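Local coordinates for aldose 1-epimerase (Escherichia coli, PDB 3NRE), which probably interconverts the alpha and beta anomers of aldose sugars, as in other aldose 1-epimerases (mutarotases), at residues 100-105 / 119-124; 127-132 / 281-286; 3-8 / 95-100. All coordinates share one frame; numbering follows the deposited sequence. Where two conformers were deposited one is given.

Contact 1: 100-105 / 119-124; sequences DSLCLV and QAFHLT
Leu102 and Phe121 lie side by side on one face of an antiparallel strand pair, both pointing into the protein interior. Leu102 CD2 comes to 4.0 Å from Phe121 CD1, while the ring turns its edge to the backbone, with Leu102 O near the ring plane. Phe121 reaches this place because its CG stands anti to its own carbonyl carbon (chi1 -61°), which sets the ring beside the Leu102 side chain; farther along the ring, Leu104 CD1 approaches Phe121 CE1 to 4.2 Å. Gln119, also on this face, ends beyond the pair: its amide bonds Gly21 O through NE2 and Trp148 NE1 through OE1, so both polar ends of a buried side chain are satisfied.

Ser101, Cys103, Ala120 and His122 occupy the other face. There His122 CD2 lies 3.4 Å from Asp100 O and its ring edge meets Ser101 CB. Ser101 OG is hydrogen-bonded to Ser98 OG instead of reaching across.

The backbone evidence for the register is direct. Leu102 and Phe121 form a hydrogen-bonded pair, with Phe121 N to Leu102 O at 2.8 Å, and Leu104 pairs with Gln119 in the same way. At the open end Leu123 N donates to Asp100 O over 3.0 Å, and a water donates hydrogen bonds to both Asp100 OD2 and Leu123 O, bridging the last residues.

Leu102, Leu104 and Phe121 also pack on Val16 of strand 12-17, so this beta hairpin of strands 101-109 and 114-123 presents its apolar face to a second sheet, the layered arrangement of the beta-sandwich fold of galactose mutarotases.

Contact 2: 127-132 / 281-286; sequences TLTVTL and TSEMSL
Strands 127-132 and 281-286 run antiparallel, their axes 4.7 Å apart at closest and 166° between directions. Leu128, Val130 and Leu132 form hydrogen-bonded pairs with Leu286, Met284 and Ser282, six backbone bonds in all; Val130 N to Met284 O, at 2.9 Å, is representative. Thr129 with Ser285 and Thr131 with Glu283 are the non-hydrogen-bonded pairs between them.

On the face of Thr129, Thr131, Glu283 and Ser285, Glu283 rises from the sheet and leans along its own strand, where the Thr129 methyl comes against it at an angle. With CG anti to the backbone N (chi1 178°), Glu283 CG and CD both come 3.4 Å from Thr129 CG2. Replacing Glu283 by an alanine removes CG and the carboxylate, and the Thr129 methyl is likely to lose the contact they give it, opening a gap there.

The buried face carries looser apolar contacts: Leu128 CD2 to Leu286 CD1 is 4.3 Å, and the selenomethionine Met284 brings CE near Val130 CG2. Ser282 OG, buried on the same side, is hydrogen-bonded to Thr146 OG1. Trp148 of strand 142-153 packs on Val130, Leu132, Ser282 and Met284.

Joining segments whose closest ends are 149 residues apart in sequence, the pairing builds the middle of a large antiparallel sheet with one partly exposed and one buried face, as in the galactose mutarotase beta-sandwich.

Contact 3: 3-8 / 95-100; sequences TIYTLS and VSHSDD
A histidine side chain, not a backbone amide, makes one of the two hydrogen bonds here: His97 NE2 donates to Thr6 O over 2.9 Å. The carbonyl oxygen sits in the imidazole plane, yet the donor stands 49° above the carbonyl plane, so the bond is fairly straight at the hydrogen but not directed along a lone pair. This reach follows from His97 CG standing anti to the backbone N (chi1 -178°), which extends the ring toward strand 4-9.

Tyr5 fixes the ring from another side. Its CB lies over one imidazole face in a CH-pi contact, and its aromatic edge is turned to that ring in an offset edge-to-face pair, planes at 88° and centroids 5.4 Å apart; Tyr5 CD1 comes 3.6 Å from His97 ND1. Leu7 closes in at the imidazole edge, running antiparallel to the histidine side chain, with Leu7 CD2 3.5 Å from His97 CD2 and 3.2 Å from Ser98 O. Hydrogen bond, ring pair and leucine methyl together probably restrict rotation of the imidazole of this surface residue.

Toward Asp100 the contact becomes a backbone one. Ser8 N donates to Asp99 O at 2.9 Å, and a water that donates to the same oxygen also bonds Ser8 OG. Leu7 CD1 meanwhile rests against the backbone of Asp100.

Strand 4-9 pairs with strand 12-17 through Tyr5 with Val16 and Leu7 with Leu14. Segment 95-100 leads from strand 93-97, whose Val95 and Ser96 face Cys103 as a classic beta bulge, into strand 101-109, where Leu102 touches both Tyr5 and His97.

How the contacts relate
From the N terminus, contact 3 comes first: strand 4-9, at the edge of a small antiparallel sheet, meets the turn after strand 93-97 and closes a loop of 86 residues. Contact 1 follows at once, sharing Asp100 with contact 3, and closes the short hairpin between strands 101-109 and 114-123. Contact 2 opens after it and spans 148 residues, bringing strand 279-290 back beside strand 127-136. The three lie in series, none enclosing or crossing another. Contacts 1 and 2 adjoin through His122 N to Thr129 O, so that strands 101-109, 114-123, 127-136 and 279-290 lie side by side in the large sheet; contact 3 ties that sheet's edge to the four-stranded one.

Contact 1: 100-105 / 119-124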
# COMPACT_ATOMS: atom_id res chain seq x y z
N ASP A 100 -17.20 10.26 -11.28
CA ASP A 100 -16.68 10.12 -9.91
C ASP A 100 -16.36 8.67 -9.53
O ASP A 100 -16.14 8.40 -8.35
CB ASP A 100 -17.67 10.73 -8.90
CG ASP A 100 -19.06 10.07 -8.95
OD1 ASP A 100 -19.23 9.02 -9.61
OD2 ASP A 100 -20.02 10.62 -8.34
N SER A 101 -16.33 7.75 -10.50
CA SER A 101 -15.93 6.36 -10.26
C SER A 101 -15.15 5.71 -11.42
O SER A 101 -15.29 6.07 -12.61
CB SER A 101 -17.16 5.50 -9.93
OG SER A 101 -17.88 5.22 -11.12
N LEU A 102 -14.32 4.74 -11.05
CA LEU A 102 -13.49 4.01 -11.98
C LEU A 102 -13.31 2.59 -11.43
O LEU A 102 -13.18 2.40 -10.22
CB LEU A 102 -12.09 4.69 -12.08
CG LEU A 102 -11.09 4.02 -13.03
CD1 LEU A 102 -11.44 4.28 -14.49
CD2 LEU A 102 -9.69 4.52 -12.74
N CYS A 103 -13.31 1.62 -12.33
CA CYS A 103 -12.96 0.24 -12.02
C CYS A 103 -12.00 -0.33 -13.08
O CYS A 103 -12.23 -0.24 -14.29
CB CYS A 103 -14.22 -0.62 -11.93
SG CYS A 103 -13.82 -2.29 -11.34
N LEU A 104 -10.88 -0.87 -12.59
CA LEU A 104 -9.88 -1.53 -13.38
C LEU A 104 -9.76 -3.00 -12.93
O LEU A 104 -9.96 -3.32 -11.76
CB LEU A 104 -8.52 -0.90 -13.14
CG LEU A 104 -8.38 0.60 -13.30
CD1 LEU A 104 -6.96 1.09 -12.92
CD2 LEU A 104 -8.73 1.02 -14.72
N VAL A 105 -9.36 -3.85 -13.86
CA VAL A 105 -9.13 -5.27 -13.58
C VAL A 105 -7.77 -5.73 -14.13
O VAL A 105 -7.26 -5.21 -15.12
CB VAL A 105 -10.27 -6.14 -14.09
CG1 VAL A 105 -11.61 -5.69 -13.49
CG2 VAL A 105 -10.35 -6.09 -15.59
N GLN A 119 -9.89 -3.31 -8.96
CA GLN A 119 -9.64 -2.16 -8.12
C GLN A 119 -10.64 -1.08 -8.52
O GLN A 119 -10.59 -0.62 -9.66
CB GLN A 119 -8.22 -1.64 -8.29
CG GLN A 119 -7.81 -0.73 -7.15
CD GLN A 119 -6.39 -0.24 -7.23
OE1 GLN A 119 -5.89 0.34 -6.26
NE2 GLN A 119 -5.75 -0.42 -8.38
N ALA A 120 -11.52 -0.71 -7.57
CA ALA A 120 -12.54 0.33 -7.72
C ALA A 120 -12.17 1.58 -6.94
O ALA A 120 -11.71 1.53 -5.80
CB ALA A 120 -13.91 -0.17 -7.26
N PHE A 121 -12.39 2.73 -7.57
CA PHE A 121 -12.11 4.03 -6.99
C PHE A 121 -13.42 4.82 -6.98
O PHE A 121 -14.12 4.81 -7.98
CB PHE A 121 -11.10 4.78 -7.89
CG PHE A 121 -9.77 4.08 -8.05
CD1 PHE A 121 -9.60 3.09 -8.99
CD2 PHE A 121 -8.68 4.46 -7.28
CE1 PHE A 121 -8.38 2.44 -9.15
CE2 PHE A 121 -7.46 3.84 -7.43
CZ PHE A 121 -7.31 2.85 -8.39
N HIS A 122 -13.69 5.55 -5.91
CA HIS A 122 -14.86 6.41 -5.81
C HIS A 122 -14.54 7.72 -5.10
O HIS A 122 -13.83 7.72 -4.10
CB HIS A 122 -15.96 5.65 -5.10
CG HIS A 122 -17.28 6.34 -5.10
ND1 HIS A 122 -17.89 6.75 -3.94
CD2 HIS A 122 -18.11 6.69 -6.12
CE1 HIS A 122 -19.05 7.33 -4.24
NE2 HIS A 122 -19.20 7.30 -5.55
N LEU A 123 -15.07 8.84 -5.62
CA LEU A 123 -14.87 10.16 -5.02
C LEU A 123 -16.19 10.70 -4.58
O LEU A 123 -17.16 10.62 -5.32
CB LEU A 123 -14.30 11.16 -6.03
CG LEU A 123 -12.82 11.23 -6.24
CD1 LEU A 123 -12.51 12.41 -7.15
CD2 LEU A 123 -12.07 11.36 -4.90
N THR A 124 -16.23 11.24 -3.36
CA THR A 124 -17.31 12.13 -2.96
C THR A 124 -16.67 13.50 -2.76
O THR A 124 -15.55 13.71 -3.17
CB THR A 124 -17.99 11.67 -1.68
OG1 THR A 124 -17.05 11.75 -0.60
CG2 THR A 124 -18.54 10.25 -1.85
O HOH W 1 -19.95 10.69 -5.65

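Contact 2: 127-132 / 281-286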
# COMPACT_ATOMS: atom_id res chain seq x y z
N THR A 127 -14.03 12.52 0.27
CA THR A 127 -13.47 11.21 0.50
C THR A 127 -13.20 10.43 -0.80
O THR A 127 -14.04 10.37 -1.69
CB THR A 127 -14.42 10.32 1.38
OG1 THR A 127 -14.94 11.06 2.50
CG2 THR A 127 -13.70 9.08 1.89
N LEU A 128 -12.05 9.79 -0.83
CA LEU A 128 -11.67 8.82 -1.85
C LEU A 128 -11.78 7.43 -1.21
O LEU A 128 -11.21 7.20 -0.14
CB LEU A 128 -10.20 9.02 -2.24
CG LEU A 128 -9.59 7.89 -3.07
CD1 LEU A 128 -10.33 7.71 -4.40
CD2 LEU A 128 -8.08 8.11 -3.28
N THR A 129 -12.52 6.53 -1.87
CA THR A 129 -12.63 5.13 -1.44
C THR A 129 -12.03 4.24 -2.55
O THR A 129 -12.37 4.36 -3.73
CB THR A 129 -14.10 4.73 -1.16
OG1 THR A 129 -14.69 5.63 -0.22
CG2 THR A 129 -14.20 3.30 -0.61
N VAL A 130 -11.15 3.34 -2.15
CA VAL A 130 -10.50 2.42 -3.07
C VAL A 130 -10.72 1.01 -2.52
O VAL A 130 -10.56 0.80 -1.33
CB VAL A 130 -8.98 2.66 -3.17
CG1 VAL A 130 -8.41 1.73 -4.24
CG2 VAL A 130 -8.62 4.16 -3.49
N THR A 131 -11.16 0.10 -3.38
CA THR A 131 -11.53 -1.26 -3.02
C THR A 131 -10.76 -2.26 -3.90
O THR A 131 -10.81 -2.18 -5.15
CB THR A 131 -13.08 -1.37 -3.21
OG1 THR A 131 -13.74 -0.37 -2.41
CG2 THR A 131 -13.64 -2.78 -2.88
N LEU A 132 -10.05 -3.21 -3.28
CA LEU A 132 -9.40 -4.31 -3.98
C LEU A 132 -10.14 -5.61 -3.65
O LEU A 132 -10.39 -5.87 -2.47
CB LEU A 132 -7.95 -4.44 -3.52
CG LEU A 132 -6.86 -3.57 -4.16
CD1 LEU A 132 -5.65 -3.70 -3.27
CD2 LEU A 132 -6.59 -3.98 -5.64
N THR A 281 -11.85 -9.16 -0.11
CA THR A 281 -11.95 -7.75 -0.47
C THR A 281 -11.47 -6.90 0.70
O THR A 281 -11.67 -7.25 1.87
CB THR A 281 -13.41 -7.37 -0.84
OG1 THR A 281 -13.87 -8.18 -1.93
CG2 THR A 281 -13.51 -5.89 -1.23
N SER A 282 -10.79 -5.80 0.39
CA SER A 282 -10.44 -4.81 1.43
C SER A 282 -10.71 -3.43 0.86
O SER A 282 -10.69 -3.28 -0.34
CB SER A 282 -8.98 -4.91 1.88
OG SER A 282 -8.10 -4.72 0.83
N GLU A 283 -10.92 -2.44 1.72
CA GLU A 283 -11.18 -1.08 1.30
C GLU A 283 -10.28 -0.13 2.09
O GLU A 283 -10.03 -0.34 3.27
CB GLU A 283 -12.66 -0.77 1.55
CG GLU A 283 -13.11 0.62 1.22
CD GLU A 283 -14.48 0.93 1.80
OE1 GLU A 283 -15.46 0.32 1.30
OE2 GLU A 283 -14.57 1.76 2.74
N MSE A 284 -9.80 0.93 1.44
CA MSE A 284 -9.11 2.01 2.14
C MSE A 284 -9.87 3.26 1.78
O MSE A 284 -10.15 3.46 0.60
CB MSE A 284 -7.68 2.11 1.61
CG MSE A 284 -6.92 3.37 2.03
SE MSE A 284 -5.15 3.54 1.39
CE MSE A 284 -5.43 3.86 -0.49
N SER A 285 -10.18 4.11 2.77
CA SER A 285 -10.71 5.41 2.46
C SER A 285 -9.78 6.50 2.98
O SER A 285 -9.13 6.34 4.02
CB SER A 285 -12.12 5.56 2.97
OG SER A 285 -12.20 5.67 4.39
N LEU A 286 -9.68 7.58 2.20
CA LEU A 286 -8.92 8.75 2.61
C LEU A 286 -9.86 9.94 2.61
O LEU A 286 -10.35 10.33 1.57
CB LEU A 286 -7.76 9.00 1.63
CG LEU A 286 -6.74 7.85 1.45
CD1 LEU A 286 -5.74 8.21 0.33
CD2 LEU A 286 -6.05 7.53 2.76

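Contact 3: 3-8 / 95-100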
# COMPACT_ATOMS: atom_id res chain seq x y z
N THR A 3 -2.83 4.71 -20.33
CA THR A 3 -4.03 5.52 -20.22
C THR A 3 -4.12 6.11 -18.83
O THR A 3 -3.95 5.39 -17.83
CB THR A 3 -5.26 4.68 -20.45
OG1 THR A 3 -5.05 3.79 -21.58
CG2 THR A 3 -6.49 5.58 -20.67
N ILE A 4 -4.49 7.40 -18.78
CA ILE A 4 -4.77 8.06 -17.52
C ILE A 4 -6.26 8.49 -17.47
O ILE A 4 -6.76 9.19 -18.37
CB ILE A 4 -3.94 9.33 -17.32
CG1 ILE A 4 -2.41 9.11 -17.49
CG2 ILE A 4 -4.24 9.93 -15.94
CD1 ILE A 4 -1.83 8.24 -16.59
N TYR A 5 -6.91 8.08 -16.40
CA TYR A 5 -8.34 8.30 -16.18
C TYR A 5 -8.50 9.32 -15.07
O TYR A 5 -7.88 9.18 -14.02
CB TYR A 5 -9.02 6.98 -15.71
CG TYR A 5 -8.82 5.83 -16.68
CD1 TYR A 5 -9.66 5.69 -17.75
CD2 TYR A 5 -7.78 4.93 -16.54
CE1 TYR A 5 -9.47 4.68 -18.69
CE2 TYR A 5 -7.61 3.87 -17.46
CZ TYR A 5 -8.46 3.81 -18.54
OH TYR A 5 -8.33 2.81 -19.49
N THR A 6 -9.33 10.33 -15.28
CA THR A 6 -9.53 11.38 -14.29
C THR A 6 -10.95 11.26 -13.72
O THR A 6 -11.89 11.07 -14.49
CB THR A 6 -9.35 12.73 -14.88
OG1 THR A 6 -7.99 12.81 -15.33
CG2 THR A 6 -9.66 13.87 -13.86
N LEU A 7 -11.04 11.38 -12.40
CA LEU A 7 -12.34 11.49 -11.69
C LEU A 7 -12.35 12.79 -10.98
O LEU A 7 -11.34 13.26 -10.53
CB LEU A 7 -12.45 10.43 -10.60
CG LEU A 7 -12.34 8.97 -10.97
CD1 LEU A 7 -12.74 8.15 -9.75
CD2 LEU A 7 -13.24 8.73 -12.16
N SER A 8 -13.53 13.36 -10.76
CA SER A 8 -13.61 14.53 -9.94
C SER A 8 -14.97 14.64 -9.26
O SER A 8 -15.96 14.11 -9.74
CB SER A 8 -13.31 15.78 -10.76
OG SER A 8 -14.21 15.98 -11.82
N VAL A 95 -12.92 -1.34 -16.90
CA VAL A 95 -14.29 -1.89 -17.11
C VAL A 95 -15.40 -0.85 -16.82
O VAL A 95 -16.58 -1.05 -17.20
CB VAL A 95 -14.51 -3.20 -16.31
CG1 VAL A 95 -13.61 -4.28 -16.89
CG2 VAL A 95 -14.25 -2.99 -14.84
N SER A 96 -15.09 0.25 -16.16
CA SER A 96 -16.05 1.34 -15.96
C SER A 96 -15.35 2.63 -15.63
O SER A 96 -14.35 2.61 -14.92
CB SER A 96 -17.06 1.07 -14.81
OG SER A 96 -16.51 1.27 -13.49
N HIS A 97 -15.91 3.73 -16.13
CA HIS A 97 -15.38 5.05 -15.83
C HIS A 97 -16.51 6.02 -15.95
O HIS A 97 -17.11 6.16 -17.00
CB HIS A 97 -14.24 5.41 -16.79
CG HIS A 97 -13.59 6.74 -16.53
ND1 HIS A 97 -12.85 7.40 -17.51
CD2 HIS A 97 -13.55 7.54 -15.43
CE1 HIS A 97 -12.37 8.52 -17.02
NE2 HIS A 97 -12.78 8.65 -15.77
N SER A 98 -16.81 6.68 -14.84
CA SER A 98 -17.80 7.74 -14.81
C SER A 98 -17.16 8.98 -14.22
O SER A 98 -15.96 8.97 -13.92
CB SER A 98 -19.02 7.32 -13.98
OG SER A 98 -18.76 7.49 -12.60
N ASP A 99 -17.93 10.04 -14.05
CA ASP A 99 -17.36 11.26 -13.51
C ASP A 99 -16.67 11.10 -12.15
O ASP A 99 -15.65 11.73 -11.93
CB ASP A 99 -18.40 12.38 -13.47
CG ASP A 99 -18.74 12.91 -14.86
OD1 ASP A 99 -17.98 12.63 -15.84
OD2 ASP A 99 -19.77 13.61 -14.97
N ASP A 100 -17.20 10.26 -11.28
CA ASP A 100 -16.68 10.12 -9.91
C ASP A 100 -16.36 8.67 -9.53
O ASP A 100 -16.14 8.40 -8.35
CB ASP A 100 -17.67 10.73 -8.90
CG ASP A 100 -19.06 10.07 -8.95
OD1 ASP A 100 -19.23 9.02 -9.61
OD2 ASP A 100 -20.02 10.62 -8.34
O HOH W 2 -15.00 14.13 -13.40